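Local coordinates for protein NDP-rhamnosyltransferase (Saccharopolyspora spinosa, PDB 3TSA) that belongs to the GT-B class of glycosyltransferases, in which two Rossmann-like domains face each other across a cleft, at residues Pro196-Pro201 against Glu369-Pro374; Pro183-Ala188 against Ile364-Glu369; Leu140-Val145 against Glu176-Pro181. All blocks are in the same frame, centred on the assembly; numbering follows the deposited sequence.

Contact 1: residues Pro196-Pro201 against Glu369-Pro374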
ATOM      1  N   PRO A 196       9.893  -2.309 -20.717  1.00 15.23           N
ATOM      2  CA  PRO A 196       8.674  -1.542 -20.408  1.00 15.38           C
ATOM      3  C   PRO A 196       8.022  -2.020 -19.143  1.00 14.30           C
ATOM      4  O   PRO A 196       7.933  -3.229 -18.951  1.00 16.04           O
ATOM      5  CB  PRO A 196       7.739  -1.746 -21.630  1.00 13.67           C
ATOM      6  CG  PRO A 196       8.304  -3.106 -22.312  1.00 14.57           C
ATOM      7  CD  PRO A 196       9.771  -3.174 -21.916  1.00 16.12           C
ATOM      8  N   VAL A 197       7.551  -1.065 -18.318  1.00 13.36           N
ATOM      9  CA  VAL A 197       6.615  -1.424 -17.240  1.00 13.83           C
ATOM     10  C   VAL A 197       5.501  -0.396 -17.273  1.00 14.34           C
ATOM     11  O   VAL A 197       5.790   0.808 -17.218  1.00 14.83           O
ATOM     12  CB  VAL A 197       7.303  -1.587 -15.835  1.00 13.59           C
ATOM     13  CG1 VAL A 197       8.031  -0.265 -15.327  1.00 14.64           C
ATOM     14  CG2 VAL A 197       6.292  -2.016 -14.796  1.00 12.72           C
ATOM     15  N   GLN A 198       4.235  -0.829 -17.309  1.00 11.57           N
ATOM     16  CA  GLN A 198       3.097   0.106 -17.425  1.00 12.27           C
ATOM     17  C   GLN A 198       2.963   0.999 -16.161  1.00 12.92           C
ATOM     18  O   GLN A 198       2.948   0.510 -15.002  1.00 13.16           O
ATOM     19  CB  GLN A 198       1.766  -0.700 -17.607  1.00 13.93           C
ATOM     20  CG  GLN A 198       0.662   0.190 -17.976  1.00 15.30           C
ATOM     21  CD  GLN A 198      -0.592  -0.514 -18.344  1.00 20.31           C
ATOM     22  OE1 GLN A 198      -0.595  -1.591 -18.999  1.00 22.62           O
ATOM     23  NE2 GLN A 198      -1.678   0.122 -18.032  1.00 20.51           N
ATOM     24  N   TYR A 199       2.850   2.312 -16.403  1.00 12.24           N
ATOM     25  CA  TYR A 199       2.635   3.291 -15.310  1.00 12.04           C
ATOM     26  C   TYR A 199       1.252   2.985 -14.721  1.00 13.29           C
ATOM     27  O   TYR A 199       0.271   2.948 -15.475  1.00 15.48           O
ATOM     28  CB  TYR A 199       2.707   4.738 -15.892  1.00 13.31           C
ATOM     29  CG  TYR A 199       2.440   5.719 -14.764  1.00 12.31           C
ATOM     30  CD1 TYR A 199       3.402   5.901 -13.726  1.00 15.82           C
ATOM     31  CD2 TYR A 199       1.227   6.337 -14.665  1.00 12.56           C
ATOM     32  CE1 TYR A 199       3.126   6.709 -12.622  1.00 13.17           C
ATOM     33  CE2 TYR A 199       0.964   7.206 -13.593  1.00 14.76           C
ATOM     34  CZ  TYR A 199       1.892   7.361 -12.577  1.00 14.16           C
ATOM     35  OH  TYR A 199       1.533   8.194 -11.485  1.00 18.70           O
ATOM     36  N   VAL A 200       1.185   2.862 -13.381  1.00 13.05           N
ATOM     37  CA  VAL A 200      -0.105   2.733 -12.686  1.00 13.78           C
ATOM     38  C   VAL A 200      -0.181   3.975 -11.842  1.00 15.83           C
ATOM     39  O   VAL A 200       0.696   4.221 -11.035  1.00 15.90           O
ATOM     40  CB  VAL A 200      -0.085   1.525 -11.762  1.00 14.72           C
ATOM     41  CG1 VAL A 200      -1.369   1.523 -10.898  1.00 18.75           C
ATOM     42  CG2 VAL A 200      -0.079   0.289 -12.623  1.00 17.17           C
ATOM     43  N   PRO A 201      -1.247   4.751 -12.011  1.00 17.32           N
ATOM     44  CA  PRO A 201      -1.257   5.978 -11.234  1.00 19.25           C
ATOM     45  C   PRO A 201      -1.272   5.638  -9.749  1.00 21.40           C
ATOM     46  O   PRO A 201      -2.056   4.789  -9.278  1.00 24.59           O
ATOM     47  CB  PRO A 201      -2.542   6.699 -11.709  1.00 19.25           C
ATOM     48  CG  PRO A 201      -2.677   6.246 -13.130  1.00 21.54           C
ATOM     49  CD  PRO A 201      -2.289   4.736 -13.056  1.00 20.48           C
ATOM     50  N   GLU A 369       0.439   4.018 -25.793  1.00 13.72           N
ATOM     51  CA  GLU A 369       1.796   3.513 -25.599  1.00 14.07           C
ATOM     52  C   GLU A 369       1.940   2.937 -24.192  1.00 13.10           C
ATOM     53  O   GLU A 369       2.561   1.895 -24.016  1.00 15.44           O
ATOM     54  CB  GLU A 369       2.822   4.626 -25.797  1.00 12.94           C
ATOM     55  CG  GLU A 369       2.955   5.071 -27.239  1.00 12.19           C
ATOM     56  CD  GLU A 369       4.128   6.048 -27.334  1.00 13.19           C
ATOM     57  OE1 GLU A 369       5.276   5.629 -27.130  1.00 12.12           O
ATOM     58  OE2 GLU A 369       3.845   7.230 -27.579  1.00 15.39           O
ATOM     59  N   ILE A 370       1.348   3.609 -23.205  1.00 12.48           N
ATOM     60  CA  ILE A 370       1.362   3.133 -21.837  1.00 14.46           C
ATOM     61  C   ILE A 370       0.621   1.798 -21.713  1.00 14.18           C
ATOM     62  O   ILE A 370       1.173   0.830 -21.157  1.00 15.12           O
ATOM     63  CB  ILE A 370       0.770   4.171 -20.859  1.00 11.45           C
ATOM     64  CG1 ILE A 370       1.691   5.413 -20.818  1.00 13.10           C
ATOM     65  CG2 ILE A 370       0.693   3.595 -19.454  1.00 13.13           C
ATOM     66  CD1 ILE A 370       1.093   6.608 -19.993  1.00 16.36           C
ATOM     67  N   THR A 371      -0.573   1.756 -22.218  1.00 15.78           N
ATOM     68  CA  THR A 371      -1.335   0.532 -21.997  1.00 16.12           C
ATOM     69  C   THR A 371      -0.832  -0.649 -22.856  1.00 14.75           C
ATOM     70  O   THR A 371      -1.283  -1.773 -22.649  1.00 14.06           O
ATOM     71  CB  THR A 371      -2.816   0.732 -22.224  1.00 19.14           C
ATOM     72  OG1 THR A 371      -3.053   1.159 -23.580  1.00 20.36           O
ATOM     73  CG2 THR A 371      -3.409   1.708 -21.253  1.00 22.02           C
ATOM     74  N   ALA A 372       0.086  -0.423 -23.789  1.00 14.04           N
ATOM     75  CA  ALA A 372       0.726  -1.556 -24.535  1.00 15.25           C
ATOM     76  C   ALA A 372       1.765  -2.216 -23.681  1.00 16.56           C
ATOM     77  O   ALA A 372       2.304  -3.246 -24.077  1.00 16.55           O
ATOM     78  CB  ALA A 372       1.423  -1.027 -25.790  1.00 16.25           C
ATOM     79  N   MET A 373       2.121  -1.603 -22.542  1.00 16.24           N
ATOM     80  CA  MET A 373       3.251  -2.143 -21.703  1.00 16.82           C
ATOM     81  C   MET A 373       2.765  -3.173 -20.697  1.00 15.96           C
ATOM     82  O   MET A 373       1.590  -3.086 -20.250  1.00 18.20           O
ATOM     83  CB  MET A 373       3.855  -0.982 -20.918  1.00 14.50           C
ATOM     84  CG  MET A 373       4.502   0.044 -21.869  1.00 17.11           C
ATOM     85  SD  MET A 373       5.484   1.048 -20.738  1.00 23.30           S
ATOM     86  CE  MET A 373       5.023   2.348 -21.691  1.00 15.50           C
ATOM     87  N   PRO A 374       3.636  -4.091 -20.277  1.00 16.76           N
ATOM     88  CA  PRO A 374       3.100  -5.042 -19.300  1.00 17.10           C
ATOM     89  C   PRO A 374       2.895  -4.333 -17.954  1.00 15.87           C
ATOM     90  O   PRO A 374       3.700  -3.468 -17.570  1.00 16.00           O
ATOM     91  CB  PRO A 374       4.215  -6.027 -19.122  1.00 17.28           C
ATOM     92  CG  PRO A 374       5.086  -5.965 -20.382  1.00 17.50           C
ATOM     93  CD  PRO A 374       5.001  -4.479 -20.743  1.00 17.91           C
TER
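Q198 lies across the last turn of helix 358-371, its side chain running at about a right angle to that of I370. With CG anti to its own backbone N (chi1 -169°) the extended chain runs over I370 toward T371: Q198 CG sits 3.7 Å from I370 CG2 and 3.3 Å from I370 O, and the amide continues obliquely beside T371. The backbone is pinned by Q198 N, which donates to P374 O at 2.7 Å; the donor stands 33° out of that carbonyl's plane, and V197 CA makes a longer CH...O contact with the same oxygen. M373 points into 196-198, its CB against the Q198 backbone and its sulfur 3.7 Å from P196 CB. Beside it the rings of P196 and P374 meet at a slant, CG of the former 3.9 Å from CD of the latter. Y199 meets I370 CG2 with its backbone N and CB, while its ring leads away and its hydroxyl bonds to T301 OG1. R304 of helix 296-304 packs on Q198, I370 and T371, and L379 of helix 376-385 covers V197 and P374, so the loop leaving edge strand 195-196 is wedged among helices 296-304, 358-371 and 376-385.

Contact 2: residues Pro183-Ala188 against Ile364-Glu369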
ATOM      1  N   PRO A 183       6.451   6.558 -21.678  1.00 13.92           N
ATOM      2  CA  PRO A 183       5.999   6.294 -23.031  1.00 15.01           C
ATOM      3  C   PRO A 183       7.237   6.335 -23.964  1.00 15.39           C
ATOM      4  O   PRO A 183       7.996   7.292 -23.927  1.00 13.64           O
ATOM      5  CB  PRO A 183       5.004   7.446 -23.274  1.00 13.77           C
ATOM      6  CG  PRO A 183       4.471   7.770 -21.884  1.00 14.49           C
ATOM      7  CD  PRO A 183       5.673   7.637 -21.012  1.00 15.27           C
ATOM      8  N   PRO A 184       7.544   5.259 -24.764  1.00 13.30           N
ATOM      9  CA  PRO A 184       8.824   5.283 -25.509  1.00 13.75           C
ATOM     10  C   PRO A 184       8.984   6.475 -26.426  1.00 12.53           C
ATOM     11  O   PRO A 184      10.113   6.924 -26.621  1.00 12.65           O
ATOM     12  CB  PRO A 184       8.767   4.001 -26.345  1.00 14.84           C
ATOM     13  CG  PRO A 184       8.047   3.021 -25.320  1.00 13.69           C
ATOM     14  CD  PRO A 184       6.928   3.908 -24.691  1.00 14.69           C
ATOM     15  N   SER A 185       7.879   7.000 -26.990  1.00 13.01           N
ATOM     16  CA  SER A 185       8.012   8.139 -27.954  1.00 12.66           C
ATOM     17  C   SER A 185       8.508   9.366 -27.196  1.00 13.39           C
ATOM     18  O   SER A 185       9.013  10.286 -27.844  1.00 13.35           O
ATOM     19  CB  SER A 185       6.684   8.491 -28.665  1.00 11.98           C
ATOM     20  OG  SER A 185       5.742   8.964 -27.693  1.00 12.23           O
ATOM     21  N   LEU A 186       8.343   9.412 -25.864  1.00 12.73           N
ATOM     22  CA  LEU A 186       8.792  10.621 -25.085  1.00 12.45           C
ATOM     23  C   LEU A 186      10.125  10.445 -24.403  1.00 13.23           C
ATOM     24  O   LEU A 186      10.632  11.407 -23.808  1.00 13.15           O
ATOM     25  CB  LEU A 186       7.780  10.945 -23.964  1.00 10.31           C
ATOM     26  CG  LEU A 186       6.340  11.134 -24.480  1.00 11.06           C
ATOM     27  CD1 LEU A 186       5.455  11.285 -23.272  1.00 13.46           C
ATOM     28  CD2 LEU A 186       6.225  12.386 -25.409  1.00 11.66           C
ATOM     29  N   GLN A 187      10.761   9.268 -24.464  1.00 12.65           N
ATOM     30  CA  GLN A 187      11.955   9.087 -23.658  1.00 12.16           C
ATOM     31  C   GLN A 187      13.135   9.794 -24.309  1.00 12.77           C
ATOM     32  O   GLN A 187      13.182   9.904 -25.538  1.00 13.61           O
ATOM     33  CB  GLN A 187      12.166   7.553 -23.491  1.00 11.13           C
ATOM     34  CG  GLN A 187      13.416   7.134 -22.572  1.00 11.68           C
ATOM     35  CD  GLN A 187      13.271   7.747 -21.213  1.00 12.68           C
ATOM     36  OE1 GLN A 187      13.690   8.877 -21.019  1.00 13.40           O
ATOM     37  NE2 GLN A 187      12.725   7.016 -20.272  1.00 12.38           N
ATOM     38  N   ALA A 188      14.083  10.344 -23.513  1.00 12.40           N
ATOM     39  CA  ALA A 188      15.268  10.987 -24.016  1.00 14.32           C
ATOM     40  C   ALA A 188      16.005  10.052 -24.993  1.00 15.11           C
ATOM     41  O   ALA A 188      16.184   8.822 -24.726  1.00 13.24           O
ATOM     42  CB  ALA A 188      16.202  11.372 -22.829  1.00 14.04           C
ATOM     43  N   ILE A 364      -4.340  10.747 -25.963  1.00 13.00           N
ATOM     44  CA  ILE A 364      -4.819   9.365 -26.017  1.00 13.81           C
ATOM     45  C   ILE A 364      -3.815   8.460 -26.786  1.00 13.56           C
ATOM     46  O   ILE A 364      -3.593   7.287 -26.413  1.00 12.76           O
ATOM     47  CB  ILE A 364      -6.225   9.305 -26.589  1.00 15.19           C
ATOM     48  CG1 ILE A 364      -7.247   9.918 -25.577  1.00 16.47           C
ATOM     49  CG2 ILE A 364      -6.602   7.796 -26.943  1.00 15.50           C
ATOM     50  CD1 ILE A 364      -7.559   9.078 -24.371  1.00 26.18           C
ATOM     51  N   LYS A 365      -3.212   8.981 -27.847  1.00 12.55           N
ATOM     52  CA  LYS A 365      -2.113   8.194 -28.499  1.00 12.06           C
ATOM     53  C   LYS A 365      -0.996   7.794 -27.528  1.00 12.13           C
ATOM     54  O   LYS A 365      -0.502   6.651 -27.486  1.00 11.81           O
ATOM     55  CB  LYS A 365      -1.566   8.923 -29.778  1.00 11.59           C
ATOM     56  CG  LYS A 365      -2.639   8.987 -30.871  1.00 14.60           C
ATOM     57  CD  LYS A 365      -2.898   7.603 -31.456  1.00 22.65           C
ATOM     58  CE  LYS A 365      -3.903   7.664 -32.547  1.00 27.20           C
ATOM     59  NZ  LYS A 365      -3.706   6.426 -33.261  1.00 33.38           N
ATOM     60  N   LEU A 366      -0.591   8.745 -26.678  1.00 10.75           N
ATOM     61  CA  LEU A 366       0.421   8.460 -25.689  1.00 12.52           C
ATOM     62  C   LEU A 366      -0.117   7.444 -24.653  1.00 12.96           C
ATOM     63  O   LEU A 366       0.626   6.570 -24.191  1.00 12.14           O
ATOM     64  CB  LEU A 366       0.848   9.763 -24.971  1.00 11.89           C
ATOM     65  CG  LEU A 366       1.578  10.762 -25.905  1.00 12.68           C
ATOM     66  CD1 LEU A 366       1.757  12.128 -25.155  1.00 14.39           C
ATOM     67  CD2 LEU A 366       2.968  10.343 -26.244  1.00 12.74           C
ATOM     68  N   SER A 367      -1.396   7.594 -24.302  1.00 13.61           N
ATOM     69  CA  SER A 367      -1.996   6.729 -23.292  1.00 13.04           C
ATOM     70  C   SER A 367      -1.930   5.266 -23.865  1.00 13.45           C
ATOM     71  O   SER A 367      -1.685   4.251 -23.199  1.00 13.59           O
ATOM     72  CB  SER A 367      -3.421   7.121 -23.092  1.00 15.37           C
ATOM     73  OG  SER A 367      -3.866   6.164 -22.181  1.00 20.37           O
ATOM     74  N   ASP A 368      -2.124   5.159 -25.156  1.00 12.76           N
ATOM     75  CA  ASP A 368      -2.024   3.824 -25.821  1.00 14.10           C
ATOM     76  C   ASP A 368      -0.611   3.201 -25.777  1.00 14.17           C
ATOM     77  O   ASP A 368      -0.517   1.938 -25.735  1.00 15.23           O
ATOM     78  CB  ASP A 368      -2.498   3.892 -27.281  1.00 14.80           C
ATOM     79  CG  ASP A 368      -3.986   4.211 -27.446  1.00 15.62           C
ATOM     80  OD1 ASP A 368      -4.797   4.185 -26.495  1.00 17.75           O
ATOM     81  OD2 ASP A 368      -4.406   4.436 -28.590  1.00 16.52           O
ATOM     82  N   GLU A 369       0.439   4.018 -25.793  1.00 13.72           N
ATOM     83  CA  GLU A 369       1.796   3.513 -25.599  1.00 14.07           C
ATOM     84  C   GLU A 369       1.940   2.937 -24.192  1.00 13.10           C
ATOM     85  O   GLU A 369       2.561   1.895 -24.016  1.00 15.44           O
ATOM     86  CB  GLU A 369       2.822   4.626 -25.797  1.00 12.94           C
ATOM     87  CG  GLU A 369       2.955   5.071 -27.239  1.00 12.19           C
ATOM     88  CD  GLU A 369       4.128   6.048 -27.334  1.00 13.19           C
ATOM     89  OE1 GLU A 369       5.276   5.629 -27.130  1.00 12.12           O
ATOM     90  OE2 GLU A 369       3.845   7.230 -27.579  1.00 15.39           O
TER
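E369 grips S185 with both carboxylate oxygens. S185 N donates to E369 OE1 at 2.9 Å with 155° at the hydrogen, and S185 OG gives its proton to E369 OE2 at 2.6 Å. Each oxygen uses its syn lone pair, so the two bonds run side by side and fix the rotation of the carboxylate. The serine can present both donors to one group because OG is turned back between its own N and carbonyl carbon (chi1 65°); on the other side, the extended E369 chain carries the carboxylate out from the helix. P184 has no N-H to offer: its ring lies alongside, CD 3.4 Å from E369 OE1, the two side chains running in opposite directions. The loop is also bonded within itself, since P183 O accepts L186 N at 2.9 Å, closing a turn that contains S185. Further along, both ends of the Q187 amide are occupied: OE1 takes A188 N and D146 N, while NE2 serves D180 OD2 and G144 O. L186 O receives N324 ND2, and S367 OG, on the helix, bonds to R304 O. Next to the polar pair the contact turns apolar. L366 CD2 comes within 3.9 Å of L186 CG, the leucines crossing at about a right angle, and also lies against S185 OG. A bound magnesium ion lies about 6 Å from the side chain of P184. The arrangement is an interdomain contact of the GT-B fold: a loop that follows strand 177-180 of the N-terminal Rossmann-like sheet is fastened by a two-pronged carboxylate to helix 358-371, near the end of the chain.

Contact 3: residues Leu140-Val145 against Glu176-Pro181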
ATOM      1  N   LEU A 140      17.571  -1.489 -12.242  1.00 16.32           N
ATOM      2  CA  LEU A 140      17.403  -0.046 -12.137  1.00 13.93           C
ATOM      3  C   LEU A 140      15.930   0.296 -12.479  1.00 14.05           C
ATOM      4  O   LEU A 140      15.289  -0.363 -13.308  1.00 16.80           O
ATOM      5  CB  LEU A 140      18.347   0.735 -13.123  1.00 15.82           C
ATOM      6  CG  LEU A 140      19.802   0.870 -12.668  1.00 19.69           C
ATOM      7  CD1 LEU A 140      20.470   1.975 -13.550  1.00 22.98           C
ATOM      8  CD2 LEU A 140      19.921   1.165 -11.159  1.00 19.61           C
ATOM      9  N   HIS A 141      15.412   1.346 -11.842  1.00 13.96           N
ATOM     10  CA  HIS A 141      14.039   1.822 -12.127  1.00 14.15           C
ATOM     11  C   HIS A 141      13.995   3.305 -12.497  1.00 15.22           C
ATOM     12  O   HIS A 141      14.334   4.161 -11.674  1.00 13.42           O
ATOM     13  CB  HIS A 141      13.166   1.582 -10.873  1.00 15.32           C
ATOM     14  CG  HIS A 141      11.701   1.679 -11.144  1.00 19.32           C
ATOM     15  ND1 HIS A 141      11.057   2.894 -11.206  1.00 22.81           N
ATOM     16  CD2 HIS A 141      10.760   0.733 -11.401  1.00 20.97           C
ATOM     17  CE1 HIS A 141       9.777   2.694 -11.485  1.00 20.58           C
ATOM     18  NE2 HIS A 141       9.570   1.400 -11.626  1.00 19.78           N
ATOM     19  N   ARG A 142      13.535   3.615 -13.706  1.00 13.51           N
ATOM     20  CA  ARG A 142      13.306   4.986 -14.103  1.00 13.96           C
ATOM     21  C   ARG A 142      11.998   5.467 -13.516  1.00 14.10           C
ATOM     22  O   ARG A 142      11.006   4.727 -13.485  1.00 17.18           O
ATOM     23  CB  ARG A 142      13.202   5.064 -15.627  1.00 14.12           C
ATOM     24  CG  ARG A 142      14.589   4.904 -16.217  1.00 11.84           C
ATOM     25  CD  ARG A 142      14.531   4.783 -17.747  1.00 14.40           C
ATOM     26  NE  ARG A 142      15.956   4.835 -18.230  1.00 11.95           N
ATOM     27  CZ  ARG A 142      16.345   4.167 -19.335  1.00 14.90           C
ATOM     28  NH1 ARG A 142      15.433   3.506 -20.116  1.00 10.90           N
ATOM     29  NH2 ARG A 142      17.659   4.160 -19.670  1.00 16.90           N
ATOM     30  N   TRP A 143      11.990   6.730 -13.090  1.00 15.76           N
ATOM     31  CA  TRP A 143      10.682   7.319 -12.698  1.00 14.74           C
ATOM     32  C   TRP A 143       9.929   7.888 -13.902  1.00 16.40           C
ATOM     33  O   TRP A 143       8.699   8.127 -13.845  1.00 17.45           O
ATOM     34  CB  TRP A 143      10.895   8.365 -11.601  1.00 16.87           C
ATOM     35  CG  TRP A 143      11.661   9.532 -12.180  1.00 19.44           C
ATOM     36  CD1 TRP A 143      11.129  10.579 -12.857  1.00 22.70           C
ATOM     37  CD2 TRP A 143      13.061   9.641 -12.288  1.00 21.47           C
ATOM     38  NE1 TRP A 143      12.122  11.392 -13.338  1.00 26.02           N
ATOM     39  CE2 TRP A 143      13.328  10.848 -13.003  1.00 25.38           C
ATOM     40  CE3 TRP A 143      14.137   8.886 -11.795  1.00 25.03           C
ATOM     41  CZ2 TRP A 143      14.608  11.292 -13.272  1.00 25.41           C
ATOM     42  CZ3 TRP A 143      15.430   9.324 -12.059  1.00 30.49           C
ATOM     43  CH2 TRP A 143      15.655  10.537 -12.805  1.00 31.82           C
ATOM     44  N   GLY A 144      10.639   8.105 -15.005  1.00 15.11           N
ATOM     45  CA  GLY A 144      10.006   8.708 -16.177  1.00 13.28           C
ATOM     46  C   GLY A 144      11.066   9.050 -17.240  1.00 14.62           C
ATOM     47  O   GLY A 144      11.854   8.200 -17.592  1.00 13.42           O
ATOM     48  N   VAL A 145      11.046  10.287 -17.739  1.00 13.40           N
ATOM     49  CA  VAL A 145      12.084  10.739 -18.696  1.00 12.78           C
ATOM     50  C   VAL A 145      13.433  10.702 -17.962  1.00 12.84           C
ATOM     51  O   VAL A 145      13.516  11.084 -16.769  1.00 15.03           O
ATOM     52  CB  VAL A 145      11.763  12.147 -19.226  1.00 14.84           C
ATOM     53  CG1 VAL A 145      12.909  12.646 -20.107  1.00 15.20           C
ATOM     54  CG2 VAL A 145      10.472  12.097 -20.047  1.00 13.98           C
ATOM     55  N   GLU A 176      21.732  -5.247 -14.208  1.00 22.45           N
ATOM     56  CA  GLU A 176      21.083  -6.404 -14.846  1.00 24.48           C
ATOM     57  C   GLU A 176      19.998  -6.017 -15.835  1.00 24.32           C
ATOM     58  O   GLU A 176      19.833  -6.680 -16.891  1.00 24.53           O
ATOM     59  CB  GLU A 176      20.451  -7.307 -13.791  1.00 24.52           C
ATOM     60  CG  GLU A 176      20.883  -8.677 -13.825  1.00 34.02           C
ATOM     61  CD  GLU A 176      22.386  -8.738 -13.750  1.00 43.26           C
ATOM     62  OE1 GLU A 176      22.948  -9.226 -14.764  1.00 48.68           O
ATOM     63  OE2 GLU A 176      22.994  -8.233 -12.742  1.00 44.88           O
ATOM     64  N   LEU A 177      19.266  -4.930 -15.530  1.00 22.01           N
ATOM     65  CA  LEU A 177      18.001  -4.657 -16.209  1.00 18.90           C
ATOM     66  C   LEU A 177      17.697  -3.179 -15.841  1.00 18.59           C
ATOM     67  O   LEU A 177      18.030  -2.739 -14.740  1.00 17.11           O
ATOM     68  CB  LEU A 177      16.947  -5.603 -15.581  1.00 19.92           C
ATOM     69  CG  LEU A 177      15.530  -5.511 -16.089  1.00 23.97           C
ATOM     70  CD1 LEU A 177      15.555  -5.707 -17.610  1.00 21.71           C
ATOM     71  CD2 LEU A 177      14.599  -6.531 -15.391  1.00 23.44           C
ATOM     72  N   ILE A 178      17.093  -2.420 -16.756  1.00 17.56           N
ATOM     73  CA  ILE A 178      16.512  -1.073 -16.394  1.00 16.12           C
ATOM     74  C   ILE A 178      15.025  -1.185 -16.642  1.00 17.02           C
ATOM     75  O   ILE A 178      14.633  -1.689 -17.736  1.00 17.42           O
ATOM     76  CB  ILE A 178      17.040   0.023 -17.333  1.00 15.74           C
ATOM     77  CG1 ILE A 178      18.588   0.041 -17.187  1.00 16.19           C
ATOM     78  CG2 ILE A 178      16.481   1.337 -16.877  1.00 16.72           C
ATOM     79  CD1 ILE A 178      19.334   0.957 -18.228  1.00 18.10           C
ATOM     80  N   LEU A 179      14.183  -0.788 -15.666  1.00 11.74           N
ATOM     81  CA  LEU A 179      12.728  -0.801 -15.959  1.00 13.90           C
ATOM     82  C   LEU A 179      12.315   0.633 -16.306  1.00 13.66           C
ATOM     83  O   LEU A 179      12.776   1.566 -15.661  1.00 15.53           O
ATOM     84  CB  LEU A 179      11.912  -1.260 -14.764  1.00 14.03           C
ATOM     85  CG  LEU A 179      12.301  -2.662 -14.270  1.00 19.37           C
ATOM     86  CD1 LEU A 179      11.360  -2.947 -13.103  1.00 18.51           C
ATOM     87  CD2 LEU A 179      12.056  -3.689 -15.322  1.00 17.54           C
ATOM     88  N   ASP A 180      11.440   0.795 -17.304  1.00 11.90           N
ATOM     89  CA  ASP A 180      11.131   2.139 -17.813  1.00 13.34           C
ATOM     90  C   ASP A 180       9.618   2.281 -18.019  1.00 12.06           C
ATOM     91  O   ASP A 180       9.047   1.670 -18.966  1.00 14.05           O
ATOM     92  CB  ASP A 180      11.908   2.290 -19.192  1.00 12.56           C
ATOM     93  CG  ASP A 180      11.860   3.675 -19.696  1.00 11.97           C
ATOM     94  OD1 ASP A 180      11.116   4.509 -19.110  1.00 13.92           O
ATOM     95  OD2 ASP A 180      12.598   3.954 -20.703  1.00 14.18           O
ATOM     96  N   PRO A 181       8.940   3.166 -17.215  1.00 12.40           N
ATOM     97  CA  PRO A 181       7.532   3.406 -17.405  1.00 11.81           C
ATOM     98  C   PRO A 181       7.248   4.600 -18.373  1.00 11.83           C
ATOM     99  O   PRO A 181       6.095   4.922 -18.656  1.00 12.57           O
ATOM    100  CB  PRO A 181       7.076   3.776 -15.990  1.00 13.36           C
ATOM    101  CG  PRO A 181       8.268   4.655 -15.426  1.00 11.66           C
ATOM    102  CD  PRO A 181       9.519   3.864 -16.036  1.00 13.18           C
TER
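L177 opens the pairing through its carbonyl, L177 O accepting L140 N at 2.8 Å. I178 stands beside L140 in parallel register, and its CA makes a CH...O contact with L140 O. Its CG1 packs on L140 CB, and its CG2, anti to the backbone N (chi1 -59° for CG1), rests centrally over one face of the R142 guanidinium, 3.8 Å from R142 CZ. L179 is bonded at both ends: L179 N donates to L140 O at 2.6 Å, and L179 O receives R142 N at 2.9 Å, nearly straight at 173°. On the face it shares with H141, L179 CB meets the imidazole ring obliquely, near CD2, and L179 CD1 lies close to the same atom; on the far side the H141 backbone pairs with V120 and V122. D180 then forms a salt bridge, R142 NH1 to D180 OD2 at 2.9 Å; the guanidinium and carboxylate planes stand 77° apart and the nitrogen comes from above the carboxylate. The same arginine has its strongest partner in D146, through NE, and gives NH2 to P192 O, while D180 OD1 takes C182 N, so this buried pair is held from several directions. P181 follows just after the strand: its CD presses to 3.1 Å from R142 O, a buried carbonyl for which the model provides no partner. These are adjacent parallel strands of one beta-alpha-beta unit, joined through helix 151-166, in the Rossmann-like N-terminal sheet of a GT-B fold.

Contact 3 lies in the core of the N-terminal sheet, whereas contact 1 is a buried junction of loops and a helix end, and contact 2 is partly open to solvent. Contacts 1 and 2 share E369 and helix 358-371: contact 2 holds its side by paired carboxylate bonds, contact 1 its last turn by apolar packing and a single backbone bond. Contact 3 relies on strand bonding and a buried salt bridge. M373 of contact 1 packs on P183 and P184, V197 N probably bonds to D180 O, and Q187 ties contact 2 to contact 3. The sheet edge is thereby connected to the interdomain loops and, through them, to helix 358-371.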